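Local coordinates for protein transcriptional regulator (Streptococcus dysgalactiae, PDB 4YV9) that is a quorum-sensing transcriptional regulator, Rgg2, that binds DNA and serves as the receptor for SHP peptide pheromones, at residues Thr71-Phe74 and Thr75-Arg79. Numbering follows the deposited sequence.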
# COMPACT_ATOMS: atom_id res chain seq x y z
N THR B 71 -2.91 1.11 -16.78
CA THR B 71 -2.19 2.07 -17.59
C THR B 71 -1.23 1.36 -18.56
O THR B 71 -0.93 0.18 -18.40
CB THR B 71 -1.40 3.04 -16.70
OG1 THR B 71 -0.39 2.31 -16.00
CG2 THR B 71 -2.35 3.71 -15.68
N HIS B 72 -0.77 2.10 -19.57
CA HIS B 72 0.28 1.61 -20.47
C HIS B 72 1.49 1.10 -19.69
O HIS B 72 2.04 0.04 -20.01
CB HIS B 72 0.72 2.71 -21.44
CG HIS B 72 -0.39 3.30 -22.24
ND1 HIS B 72 -0.59 4.66 -22.37
CD2 HIS B 72 -1.38 2.71 -22.97
CE1 HIS B 72 -1.64 4.88 -23.13
NE2 HIS B 72 -2.14 3.72 -23.51
N PHE B 73 1.91 1.85 -18.68
CA PHE B 73 3.14 1.50 -17.96
C PHE B 73 2.97 0.23 -17.15
O PHE B 73 3.85 -0.62 -17.11
CB PHE B 73 3.59 2.65 -17.06
CG PHE B 73 4.94 2.43 -16.43
CD1 PHE B 73 6.09 2.30 -17.22
CD2 PHE B 73 5.07 2.36 -15.06
CE1 PHE B 73 7.32 2.12 -16.64
CE2 PHE B 73 6.30 2.19 -14.47
CZ PHE B 73 7.44 2.06 -15.26
N PHE B 74 1.82 0.09 -16.50
CA PHE B 74 1.55 -1.10 -15.70
C PHE B 74 1.36 -2.32 -16.62
O PHE B 74 1.68 -3.45 -16.25
CB PHE B 74 0.31 -0.90 -14.82
CG PHE B 74 0.22 -1.87 -13.67
CD1 PHE B 74 0.96 -1.67 -12.51
CD2 PHE B 74 -0.58 -2.99 -13.77
CE1 PHE B 74 0.88 -2.57 -11.46
CE2 PHE B 74 -0.66 -3.90 -12.73
CZ PHE B 74 0.07 -3.68 -11.57
N THR B 75 0.84 -2.07 -17.82
CA THR B 75 0.68 -3.12 -18.82
C THR B 75 2.06 -3.58 -19.28
O THR B 75 2.32 -4.79 -19.41
CB THR B 75 -0.15 -2.63 -20.03
OG1 THR B 75 -1.47 -2.26 -19.60
CG2 THR B 75 -0.27 -3.72 -21.08
N LEU B 76 2.95 -2.62 -19.50
CA LEU B 76 4.33 -2.93 -19.85
C LEU B 76 4.98 -3.79 -18.77
O LEU B 76 5.55 -4.84 -19.06
CB LEU B 76 5.14 -1.65 -20.05
CG LEU B 76 6.64 -1.83 -20.32
CD1 LEU B 76 6.87 -2.73 -21.52
CD2 LEU B 76 7.26 -0.48 -20.54
N LEU B 77 4.86 -3.34 -17.52
CA LEU B 77 5.45 -4.06 -16.39
C LEU B 77 4.92 -5.48 -16.26
O LEU B 77 5.67 -6.39 -15.93
CB LEU B 77 5.19 -3.31 -15.09
CG LEU B 77 5.91 -1.97 -15.01
CD1 LEU B 77 5.65 -1.29 -13.67
CD2 LEU B 77 7.36 -2.22 -15.19
N SER B 78 3.62 -5.66 -16.49
CA SER B 78 2.99 -6.96 -16.35
C SER B 78 3.52 -7.96 -17.38
O SER B 78 3.82 -9.10 -17.05
CB SER B 78 1.47 -6.83 -16.45
OG SER B 78 1.11 -6.20 -17.66
N ARG B 79 3.64 -7.51 -18.63
CA ARG B 79 4.24 -8.32 -19.69
C ARG B 79 5.68 -8.73 -19.35
O ARG B 79 6.00 -9.92 -19.32
CB ARG B 79 4.22 -7.57 -21.03
CG ARG B 79 2.82 -7.28 -21.59
CD ARG B 79 2.89 -6.72 -23.01
NE ARG B 79 3.30 -7.74 -23.98
CZ ARG B 79 3.56 -7.51 -25.27
NH1 ARG B 79 3.45 -6.29 -25.77
NH2 ARG B 79 3.94 -8.52 -26.06
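T71 and T75 meet across the first turn of helix 72-85, where T71 O accepts from T75 N at 2.9 Å. The same i to i+4 pattern runs on through H72 O to L76 N, F73 O to L77 N and F74 O to S78 N; the bond from L77 N to F73 O is the straightest of the four, with an N-H...O angle of 165°. T71 itself is the N-cap: its OG1 accepts the amide of F74, 3.2 Å from F74 N. T71 O is gripped twice, because T75 OG1 also donates to it over 2.8 Å. That hydroxyl sits well above the carbonyl plane, on the opposite face from the amide; with OG1 beside its own backbone N (chi1 -61°), T75 can fold it back onto the preceding turn. S78 also turns its hydroxyl back, but by three residues: S78 OG donates over 2.6 Å to T75 O, which also accepts from the amide of R79 on the same face.

The apolar side holds F73 and L77. F73 CG stands anti to the backbone N (chi1 -173°), which carries the ring alongside L77; L77 CG lies over one face, offset toward the rim, and L77 CD1 comes within 3.6 Å of F73 CE2. L76 CD2 meets the ring more loosely and obliquely. Y142 and I146 of helix 142-151 pack on both F73 and L77, while L77 also touches the bound peptide's modified side chain. At the N-terminal end of the helix, H72 N donates to D53 OD1 of the second subunit. What results is an N-capped amphipathic helix start, its buried side packed on helices 103-113 and 142-151 of an all-helical protein, consistent with the TPR-like C-terminal domain of Rgg regulators.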